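Local coordinates for protein metallophosphoesterase (Clostridium thermocellum, PDB 4J6O) that probably removes 2'- and 3'-linked phosphates from broken RNA ends during bacterial Pnkp-Hen1 RNA repair, as a manganese-binding calcineurin-like phosphoesterase, at residues A[74-85]-A[129-137]; A[4-14]-A[141-151]. One frame throughout, in Å; residues are numbered along the deposited sequence.

The two interactions sit in different layers of the calcineurin-like alpha/beta fold, their centres about 22 Å apart. Interaction 1 packs helix 73-86 against helix 127-138; interaction 2 joins strand 6-7, at one margin of the six-stranded mixed sheet, to its neighbour 143-146. Helix 127-138 directly precedes strand 143-146. Both segments of interaction 1 lie between residues 14 and 141, so it is nested inside the loop that interaction 2 closes, although the two do not meet directly. F14 begins strand 14-17 of the five-stranded sheet, which ties interaction 2 to both sheets. The metal-site residues D19, H21 and D65 share that loop, and the side chain of L77 lies about 13 Å from the manganese.

Interaction 1 of 2, residues A[74-85]-A[129-137]; sequences TEVLKLVMGMVK and FIEEVKAFI
M81 projects from helix 74-85 into a hole formed by F129, E132, V133 and F136. Its CG lies over the centre of the F136 ring, 3.6 Å from the centroid and 13° off the normal. M81 SD adds an oblique Met-aromatic contact, 4.4 Å from the F136 centroid. A bend at chi3 (-83°) turns the methyl toward the other ring, placing M81 CE 3.5 Å from F129 CE1 and 3.7 Å from V133 CG2. F129 answers as a reciprocal knob among T74, L77, K78 and M81. The K78 chain runs across this ring, K78 CG 3.5 Å from F129 CE1; K78 CE and V133 CG2 lie over opposite faces, and L77 CB approaches the edge. V84 CG2 meets the F136 edge, 3.8 Å from F136 CE1.

The helix segments cross at 57°, and their 11.2 Å axis separation is spanned by M81, F129 and F136. K78 NZ makes a salt bridge to E125 OE1 and a weaker one to E75 OE2. E132 OE2 is hydrogen-bonded to S47 OG. Helix 73-86 also packs on the five-stranded sheet, V80 and M83 touching F62 of strand 59-62. With no hydrogen bond between the segments, cohesion rests chiefly on dispersion and CH-pi contacts.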
loop_
_atom_site.group_PDB
_atom_site.type_symbol
_atom_site.label_atom_id
_atom_site.label_comp_id
_atom_site.label_asym_id
_atom_site.label_seq_id
_atom_site.Cartn_x
_atom_site.Cartn_y
_atom_site.Cartn_z
ATOM N N THR A 74 5.261 11.578 7.490
ATOM C CA THR A 74 4.193 12.571 7.347
ATOM C C THR A 74 4.157 13.199 5.943
ATOM O O THR A 74 3.105 13.510 5.462
ATOM C CB THR A 74 4.220 13.706 8.407
ATOM O OG1 THR A 74 5.421 14.461 8.266
ATOM C CG2 THR A 74 4.154 13.128 9.810
ATOM N N GLU A 75 5.320 13.295 5.296
ATOM C CA GLU A 75 5.364 13.801 3.930
ATOM C C GLU A 75 4.706 12.799 2.990
ATOM O O GLU A 75 3.949 13.210 2.101
ATOM C CB GLU A 75 6.791 14.100 3.474
ATOM C CG GLU A 75 7.437 15.283 4.203
ATOM C CD GLU A 75 6.505 16.485 4.361
ATOM O OE1 GLU A 75 6.028 17.023 3.334
ATOM O OE2 GLU A 75 6.245 16.881 5.524
ATOM N N VAL A 76 4.991 11.500 3.186
ATOM C CA VAL A 76 4.286 10.488 2.410
ATOM C C VAL A 76 2.769 10.642 2.600
ATOM O O VAL A 76 1.995 10.593 1.658
ATOM C CB VAL A 76 4.696 9.045 2.813
ATOM C CG1 VAL A 76 3.806 8.010 2.145
ATOM C CG2 VAL A 76 6.169 8.789 2.417
ATOM N N LEU A 77 2.345 10.804 3.846
ATOM C CA LEU A 77 0.918 10.908 4.105
ATOM C C LEU A 77 0.319 12.125 3.418
ATOM O O LEU A 77 -0.751 12.048 2.781
ATOM C CB LEU A 77 0.667 10.996 5.614
ATOM C CG LEU A 77 0.695 9.635 6.291
ATOM C CD1 LEU A 77 0.818 9.857 7.792
ATOM C CD2 LEU A 77 -0.551 8.852 5.964
ATOM N N LYS A 78 1.002 13.249 3.527
ATOM C CA LYS A 78 0.452 14.466 2.906
ATOM C C LYS A 78 0.330 14.295 1.399
ATOM O O LYS A 78 -0.629 14.730 0.783
ATOM C CB LYS A 78 1.358 15.657 3.218
ATOM C CG LYS A 78 1.324 16.050 4.673
ATOM C CD LYS A 78 2.386 17.054 5.013
ATOM C CE LYS A 78 2.520 17.180 6.510
ATOM N NZ LYS A 78 3.392 18.300 6.801
ATOM N N LEU A 79 1.354 13.709 0.801
ATOM C CA LEU A 79 1.372 13.531 -0.639
ATOM C C LEU A 79 0.242 12.594 -1.046
ATOM O O LEU A 79 -0.531 12.913 -1.932
ATOM C CB LEU A 79 2.743 13.029 -1.121
ATOM C CG LEU A 79 2.812 12.746 -2.616
ATOM C CD1 LEU A 79 2.805 14.097 -3.327
ATOM C CD2 LEU A 79 4.097 11.958 -2.980
ATOM N N VAL A 80 0.158 11.417 -0.417
ATOM C CA VAL A 80 -0.845 10.440 -0.816
ATOM C C VAL A 80 -2.295 10.907 -0.571
ATOM O O VAL A 80 -3.177 10.750 -1.437
ATOM C CB VAL A 80 -0.612 9.089 -0.085
ATOM C CG1 VAL A 80 -1.718 8.124 -0.427
ATOM C CG2 VAL A 80 0.728 8.558 -0.512
ATOM N N MET A 81 -2.507 11.539 0.579
ATOM C CA MET A 81 -3.837 12.084 0.858
ATOM C C MET A 81 -4.308 13.145 -0.153
ATOM O O MET A 81 -5.469 13.147 -0.585
ATOM C CB MET A 81 -3.859 12.647 2.269
ATOM C CG MET A 81 -3.810 11.520 3.248
ATOM S SD MET A 81 -4.120 12.138 4.871
ATOM C CE MET A 81 -2.525 12.647 5.193
ATOM N N GLY A 82 -3.387 14.024 -0.551
ATOM C CA GLY A 82 -3.672 14.977 -1.608
ATOM C C GLY A 82 -3.991 14.345 -2.961
ATOM O O GLY A 82 -4.778 14.870 -3.741
ATOM N N MET A 83 -3.335 13.230 -3.268
ATOM C CA MET A 83 -3.546 12.546 -4.519
ATOM C C MET A 83 -4.892 11.898 -4.549
ATOM O O MET A 83 -5.559 11.896 -5.578
ATOM C CB MET A 83 -2.419 11.518 -4.746
ATOM C CG MET A 83 -1.095 12.222 -5.006
ATOM S SD MET A 83 0.281 11.071 -5.261
ATOM C CE MET A 83 -0.146 10.390 -6.774
ATOM N N VAL A 84 -5.281 11.321 -3.423
ATOM C CA VAL A 84 -6.571 10.657 -3.362
ATOM C C VAL A 84 -7.608 11.765 -3.475
ATOM O O VAL A 84 -8.600 11.619 -4.166
ATOM C CB VAL A 84 -6.722 9.858 -2.062
ATOM C CG1 VAL A 84 -8.141 9.353 -1.886
ATOM C CG2 VAL A 84 -5.755 8.645 -2.081
ATOM N N LYS A 85 -7.349 12.897 -2.838
ATOM C CA LYS A 85 -8.361 13.988 -2.846
ATOM C C LYS A 85 -8.539 14.694 -4.207
ATOM O O LYS A 85 -9.638 15.105 -4.576
ATOM C CB LYS A 85 -8.003 14.961 -1.714
ATOM C CG LYS A 85 -8.985 16.080 -1.483
ATOM C CD LYS A 85 -8.933 16.497 -0.018
ATOM C CE LYS A 85 -8.342 17.892 0.130
ATOM N NZ LYS A 85 -8.841 18.618 1.351
ATOM N N PHE A 129 -4.252 18.022 11.288
ATOM C CA PHE A 129 -3.650 17.066 10.363
ATOM C C PHE A 129 -3.773 15.647 10.883
ATOM O O PHE A 129 -3.994 14.711 10.124
ATOM C CB PHE A 129 -2.179 17.356 10.097
ATOM C CG PHE A 129 -1.530 16.362 9.168
ATOM C CD1 PHE A 129 -1.891 16.310 7.836
ATOM C CD2 PHE A 129 -0.544 15.486 9.632
ATOM C CE1 PHE A 129 -1.286 15.387 6.964
ATOM C CE2 PHE A 129 0.065 14.560 8.766
ATOM C CZ PHE A 129 -0.308 14.511 7.441
ATOM N N ILE A 130 -3.617 15.475 12.182
ATOM C CA ILE A 130 -3.766 14.157 12.757
ATOM C C ILE A 130 -5.191 13.640 12.553
ATOM O O ILE A 130 -5.405 12.476 12.244
ATOM C CB ILE A 130 -3.330 14.160 14.224
ATOM C CG1 ILE A 130 -1.842 14.517 14.277
ATOM C CG2 ILE A 130 -3.588 12.821 14.863
ATOM C CD1 ILE A 130 -1.071 13.837 15.376
ATOM N N GLU A 131 -6.170 14.519 12.668
ATOM C CA GLU A 131 -7.548 14.106 12.426
ATOM C C GLU A 131 -7.793 13.805 10.943
ATOM O O GLU A 131 -8.581 12.923 10.591
ATOM C CB GLU A 131 -8.537 15.166 12.942
ATOM N N GLU A 132 -7.143 14.555 10.068
ATOM C CA GLU A 132 -7.228 14.281 8.636
ATOM C C GLU A 132 -6.700 12.876 8.300
ATOM O O GLU A 132 -7.228 12.192 7.414
ATOM C CB GLU A 132 -6.467 15.347 7.859
ATOM C CG GLU A 132 -7.146 15.740 6.588
ATOM C CD GLU A 132 -6.238 16.503 5.663
ATOM O OE1 GLU A 132 -5.176 16.979 6.134
ATOM O OE2 GLU A 132 -6.585 16.611 4.466
ATOM N N VAL A 133 -5.660 12.453 9.017
ATOM C CA VAL A 133 -5.019 11.151 8.765
ATOM C C VAL A 133 -5.986 10.043 9.198
ATOM O O VAL A 133 -6.174 9.059 8.509
ATOM C CB VAL A 133 -3.656 11.047 9.505
ATOM C CG1 VAL A 133 -3.151 9.609 9.545
ATOM C CG2 VAL A 133 -2.601 11.988 8.855
ATOM N N LYS A 134 -6.625 10.253 10.342
ATOM C CA LYS A 134 -7.602 9.295 10.874
ATOM C C LYS A 134 -8.767 9.123 9.935
ATOM O O LYS A 134 -9.185 8.001 9.642
ATOM C CB LYS A 134 -8.099 9.752 12.253
ATOM C CG LYS A 134 -6.980 9.734 13.303
ATOM C CD LYS A 134 -7.449 10.297 14.677
ATOM C CE LYS A 134 -8.388 9.370 15.430
ATOM N NZ LYS A 134 -8.936 10.067 16.653
ATOM N N ALA A 135 -9.269 10.238 9.417
ATOM C CA ALA A 135 -10.395 10.202 8.499
ATOM C C ALA A 135 -9.985 9.512 7.204
ATOM O O ALA A 135 -10.736 8.722 6.643
ATOM C CB ALA A 135 -10.887 11.603 8.221
ATOM N N PHE A 136 -8.767 9.798 6.752
ATOM C CA PHE A 136 -8.268 9.182 5.551
ATOM C C PHE A 136 -8.151 7.670 5.685
ATOM O O PHE A 136 -8.553 6.938 4.790
ATOM C CB PHE A 136 -6.906 9.750 5.190
ATOM C CG PHE A 136 -6.253 9.044 4.060
ATOM C CD1 PHE A 136 -6.751 9.200 2.780
ATOM C CD2 PHE A 136 -5.095 8.294 4.251
ATOM C CE1 PHE A 136 -6.144 8.593 1.707
ATOM C CE2 PHE A 136 -4.488 7.675 3.180
ATOM C CZ PHE A 136 -5.015 7.812 1.919
ATOM N N ILE A 137 -7.593 7.194 6.788
ATOM C CA ILE A 137 -7.343 5.788 6.882
ATOM C C ILE A 137 -8.636 5.056 7.101
ATOM O O ILE A 137 -8.822 3.933 6.645
ATOM C CB ILE A 137 -6.333 5.476 7.998
ATOM C CG1 ILE A 137 -4.967 6.068 7.631
ATOM C CG2 ILE A 137 -6.174 4.013 8.184
ATOM C CD1 ILE A 137 -3.943 5.822 8.728
#

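Interaction 2 of 2, residues A[4-14]-A[141-151]; sequences WNNKKDEHGPF and VSHYVLDDGKL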
loop_
_atom_site.group_PDB
_atom_site.type_symbol
_atom_site.label_atom_id
_atom_site.label_comp_id
_atom_site.label_asym_id
_atom_site.label_seq_id
_atom_site.Cartn_x
_atom_site.Cartn_y
_atom_site.Cartn_z
ATOM N N TRP A 4 -18.158 -1.030 -1.963
ATOM C CA TRP A 4 -17.208 0.038 -2.145
ATOM C C TRP A 4 -16.109 -0.498 -3.010
ATOM O O TRP A 4 -15.401 0.257 -3.706
ATOM C CB TRP A 4 -16.673 0.483 -0.795
ATOM C CG TRP A 4 -17.386 1.665 -0.278
ATOM C CD1 TRP A 4 -18.316 2.422 -0.953
ATOM C CD2 TRP A 4 -17.260 2.253 1.026
ATOM N NE1 TRP A 4 -18.763 3.439 -0.146
ATOM C CE2 TRP A 4 -18.124 3.358 1.071
ATOM C CE3 TRP A 4 -16.514 1.937 2.170
ATOM C CZ2 TRP A 4 -18.239 4.162 2.206
ATOM C CZ3 TRP A 4 -16.628 2.737 3.282
ATOM C CH2 TRP A 4 -17.484 3.837 3.291
ATOM N N ASN A 5 -15.974 -1.813 -3.037
ATOM C CA ASN A 5 -14.838 -2.357 -3.765
ATOM C C ASN A 5 -15.020 -2.366 -5.290
ATOM O O ASN A 5 -14.072 -2.548 -6.047
ATOM C CB ASN A 5 -14.419 -3.714 -3.214
ATOM C CG ASN A 5 -15.508 -4.724 -3.311
ATOM O OD1 ASN A 5 -15.945 -5.066 -4.416
ATOM N ND2 ASN A 5 -15.977 -5.211 -2.157
ATOM N N ASN A 6 -16.229 -2.104 -5.757
ATOM C CA ASN A 6 -16.470 -2.144 -7.185
ATOM C C ASN A 6 -16.041 -0.852 -7.928
ATOM O O ASN A 6 -16.662 0.190 -7.810
ATOM C CB ASN A 6 -17.946 -2.461 -7.407
ATOM C CG ASN A 6 -18.246 -2.805 -8.827
ATOM O OD1 ASN A 6 -17.605 -2.285 -9.733
ATOM N ND2 ASN A 6 -19.221 -3.682 -9.045
ATOM N N LYS A 7 -14.955 -0.926 -8.690
ATOM C CA LYS A 7 -14.504 0.221 -9.488
ATOM C C LYS A 7 -14.299 -0.260 -10.905
ATOM O O LYS A 7 -13.335 0.135 -11.568
ATOM C CB LYS A 7 -13.181 0.769 -8.960
ATOM C CG LYS A 7 -13.294 1.514 -7.643
ATOM C CD LYS A 7 -13.842 2.927 -7.839
ATOM C CE LYS A 7 -13.384 3.839 -6.699
ATOM N NZ LYS A 7 -13.985 5.190 -6.838
ATOM N N LYS A 8 -15.164 -1.165 -11.334
ATOM C CA LYS A 8 -15.058 -1.761 -12.655
ATOM C C LYS A 8 -15.138 -0.744 -13.796
ATOM O O LYS A 8 -14.655 -1.010 -14.906
ATOM C CB LYS A 8 -16.075 -2.869 -12.812
ATOM C CG LYS A 8 -15.760 -4.087 -11.966
ATOM C CD LYS A 8 -16.829 -5.146 -12.216
ATOM C CE LYS A 8 -16.617 -6.373 -11.372
ATOM N NZ LYS A 8 -17.750 -7.334 -11.558
ATOM N N ASP A 9 -15.692 0.437 -13.523
ATOM C CA ASP A 9 -15.764 1.495 -14.531
ATOM C C ASP A 9 -14.464 2.305 -14.654
ATOM O O ASP A 9 -14.356 3.220 -15.495
ATOM C CB ASP A 9 -16.953 2.419 -14.259
ATOM C CG ASP A 9 -17.075 2.817 -12.795
ATOM O OD1 ASP A 9 -16.264 2.388 -11.940
ATOM O OD2 ASP A 9 -18.023 3.567 -12.502
ATOM N N GLU A 10 -13.487 1.962 -13.834
ATOM C CA GLU A 10 -12.181 2.609 -13.863
ATOM C C GLU A 10 -11.204 1.779 -14.695
ATOM O O GLU A 10 -10.822 0.655 -14.308
ATOM C CB GLU A 10 -11.661 2.812 -12.442
ATOM C CG GLU A 10 -12.441 3.842 -11.626
ATOM C CD GLU A 10 -12.096 5.290 -12.000
ATOM O OE1 GLU A 10 -10.913 5.586 -12.336
ATOM O OE2 GLU A 10 -13.025 6.132 -11.957
ATOM N N HIS A 11 -10.779 2.331 -15.834
ATOM C CA HIS A 11 -10.008 1.510 -16.761
ATOM C C HIS A 11 -8.518 1.836 -16.765
ATOM O O HIS A 11 -7.738 1.082 -17.318
ATOM C CB HIS A 11 -10.623 1.578 -18.171
ATOM C CG HIS A 11 -12.084 1.238 -18.194
ATOM N ND1 HIS A 11 -12.549 -0.052 -18.051
ATOM C CD2 HIS A 11 -13.183 2.025 -18.286
ATOM C CE1 HIS A 11 -13.873 -0.048 -18.088
ATOM N NE2 HIS A 11 -14.284 1.200 -18.231
ATOM N N GLY A 12 -8.134 2.933 -16.111
ATOM C CA GLY A 12 -6.745 3.332 -16.029
ATOM C C GLY A 12 -6.422 4.081 -17.303
ATOM O O GLY A 12 -7.339 4.575 -17.945
ATOM N N PRO A 13 -5.150 4.098 -17.705
ATOM C CA PRO A 13 -4.024 3.360 -17.100
ATOM C C PRO A 13 -3.728 3.635 -15.629
ATOM O O PRO A 13 -4.054 4.725 -15.157
ATOM C CB PRO A 13 -2.810 3.883 -17.878
ATOM C CG PRO A 13 -3.382 4.228 -19.227
ATOM C CD PRO A 13 -4.742 4.816 -18.922
ATOM N N PHE A 14 -3.083 2.680 -14.956
ATOM C CA PHE A 14 -2.766 2.852 -13.528
ATOM C C PHE A 14 -1.305 2.578 -13.329
ATOM O O PHE A 14 -0.711 1.780 -14.047
ATOM C CB PHE A 14 -3.492 1.808 -12.662
ATOM C CG PHE A 14 -4.973 1.853 -12.776
ATOM C CD1 PHE A 14 -5.675 2.924 -12.280
ATOM C CD2 PHE A 14 -5.671 0.799 -13.379
ATOM C CE1 PHE A 14 -7.055 2.954 -12.362
ATOM C CE2 PHE A 14 -7.043 0.803 -13.435
ATOM C CZ PHE A 14 -7.751 1.887 -12.967
ATOM N N VAL A 141 -10.931 1.502 1.526
ATOM C CA VAL A 141 -11.637 0.300 1.097
ATOM C C VAL A 141 -10.649 -0.889 1.057
ATOM O O VAL A 141 -9.500 -0.680 0.657
ATOM C CB VAL A 141 -12.193 0.568 -0.325
ATOM C CG1 VAL A 141 -12.889 -0.641 -0.886
ATOM C CG2 VAL A 141 -13.154 1.783 -0.334
ATOM N N SER A 142 -11.076 -2.092 1.484
ATOM C CA SER A 142 -10.167 -3.258 1.584
ATOM C C SER A 142 -9.421 -3.613 0.290
ATOM O O SER A 142 -8.220 -3.916 0.310
ATOM C CB SER A 142 -10.944 -4.474 2.110
ATOM O OG SER A 142 -11.825 -4.972 1.120
ATOM N N HIS A 143 -10.129 -3.537 -0.827
ATOM C CA HIS A 143 -9.507 -3.815 -2.127
ATOM C C HIS A 143 -10.390 -3.206 -3.178
ATOM O O HIS A 143 -11.492 -2.787 -2.904
ATOM C CB HIS A 143 -9.385 -5.319 -2.374
ATOM C CG HIS A 143 -10.711 -6.040 -2.504
ATOM N ND1 HIS A 143 -11.580 -6.231 -1.437
ATOM C CD2 HIS A 143 -11.288 -6.640 -3.578
ATOM C CE1 HIS A 143 -12.615 -6.948 -1.851
ATOM N NE2 HIS A 143 -12.483 -7.189 -3.144
ATOM N N TYR A 144 -9.870 -3.129 -4.401
ATOM C CA TYR A 144 -10.697 -2.636 -5.488
ATOM C C TYR A 144 -10.678 -3.643 -6.611
ATOM O O TYR A 144 -9.652 -4.248 -6.884
ATOM C CB TYR A 144 -10.185 -1.311 -6.024
ATOM C CG TYR A 144 -10.413 -0.134 -5.135
ATOM C CD1 TYR A 144 -11.695 0.344 -4.912
ATOM C CD2 TYR A 144 -9.363 0.518 -4.527
ATOM C CE1 TYR A 144 -11.917 1.454 -4.120
ATOM C CE2 TYR A 144 -9.565 1.638 -3.737
ATOM C CZ TYR A 144 -10.866 2.116 -3.549
ATOM O OH TYR A 144 -11.130 3.213 -2.749
ATOM N N VAL A 145 -11.852 -3.884 -7.190
ATOM C CA VAL A 145 -11.945 -4.607 -8.461
ATOM C C VAL A 145 -12.107 -3.550 -9.537
ATOM O O VAL A 145 -13.100 -2.793 -9.555
ATOM C CB VAL A 145 -13.152 -5.599 -8.460
ATOM C CG1 VAL A 145 -13.144 -6.437 -9.715
ATOM C CG2 VAL A 145 -13.078 -6.523 -7.191
ATOM N N LEU A 146 -11.166 -3.523 -10.475
ATOM C CA LEU A 146 -11.129 -2.449 -11.451
ATOM C C LEU A 146 -11.218 -2.989 -12.877
ATOM O O LEU A 146 -11.077 -4.200 -13.101
ATOM C CB LEU A 146 -9.784 -1.736 -11.320
ATOM C CG LEU A 146 -9.558 -1.112 -9.955
ATOM C CD1 LEU A 146 -8.172 -1.507 -9.429
ATOM C CD2 LEU A 146 -9.502 0.359 -10.162
ATOM N N ASP A 147 -11.483 -2.070 -13.818
ATOM C CA ASP A 147 -11.339 -2.332 -15.257
ATOM C C ASP A 147 -12.062 -3.599 -15.685
ATOM O O ASP A 147 -11.438 -4.590 -16.108
ATOM C CB ASP A 147 -9.861 -2.427 -15.641
ATOM C CG ASP A 147 -9.680 -2.460 -17.148
ATOM O OD1 ASP A 147 -10.576 -1.904 -17.846
ATOM O OD2 ASP A 147 -8.688 -3.056 -17.609
ATOM N N ASP A 148 -13.384 -3.546 -15.537
ATOM C CA ASP A 148 -14.265 -4.642 -15.936
ATOM C C ASP A 148 -13.901 -5.955 -15.286
ATOM O O ASP A 148 -14.104 -7.011 -15.880
ATOM C CB ASP A 148 -14.280 -4.811 -17.471
ATOM C CG ASP A 148 -14.899 -3.635 -18.173
ATOM O OD1 ASP A 148 -15.860 -3.076 -17.630
ATOM O OD2 ASP A 148 -14.438 -3.263 -19.265
ATOM N N GLY A 149 -13.333 -5.897 -14.073
ATOM C CA GLY A 149 -12.916 -7.109 -13.384
ATOM C C GLY A 149 -11.605 -7.711 -13.867
ATOM O O GLY A 149 -11.268 -8.833 -13.515
ATOM N N LYS A 150 -10.818 -6.964 -14.633
ATOM C CA LYS A 150 -9.578 -7.506 -15.132
ATOM C C LYS A 150 -8.405 -7.286 -14.170
ATOM O O LYS A 150 -7.335 -7.897 -14.312
ATOM C CB LYS A 150 -9.227 -6.845 -16.481
ATOM C CG LYS A 150 -10.133 -7.320 -17.572
ATOM C CD LYS A 150 -10.006 -6.383 -18.782
ATOM C CE LYS A 150 -11.042 -6.736 -19.870
ATOM N NZ LYS A 150 -11.110 -5.615 -20.927
ATOM N N LEU A 151 -8.616 -6.439 -13.161
ATOM C CA LEU A 151 -7.535 -6.092 -12.261
ATOM C C LEU A 151 -8.094 -6.026 -10.863
ATOM O O LEU A 151 -9.168 -5.450 -10.670
ATOM C CB LEU A 151 -6.964 -4.735 -12.675
ATOM C CG LEU A 151 -5.923 -4.051 -11.733
ATOM C CD1 LEU A 151 -4.643 -4.871 -11.604
ATOM C CD2 LEU A 151 -5.684 -2.544 -12.142
#
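N5 and H143 run abreast, the amide and imidazole planes stacked and 20° apart. N5 CB sits over one face of the H143 ring, 4.0 Å from its centroid; its chi1 sets CG between the backbone N and carbonyl carbon, carrying the amide across the ring. N5 CB also comes within 3.1 Å of H143 O, a buried oxygen without a partner in the model, marking tight packing. K7 and Y144 also extend together, bringing K7 CG to 3.4 Å from Y144 CD1. H11 and D147 are instead set almost perpendicular, ring and carboxylate planes 83° apart. H11 ND1 donates to the anti lone pair of D147 OD1 at 2.7 Å and 161°, the oxygen lying essentially in the ring plane. D147 OD2 is bonded to Y238 OH.

The parallel backbone pairing is short: V145 N bonds N5 O and K7 N bonds V145 O, both at 2.8 Å. Beyond it, D148 N reaches K8 O at 2.9 Å. F14 CZ packs 3.6 Å from L146 CD2. Strand 143-146 lies between 6-7, a short, weakly bonded parallel edge strand, and antiparallel 151-154; helix 168-176 touches S142 and H143, and F14 and L151 meet Y238 of strand 232-238 in the other sheet.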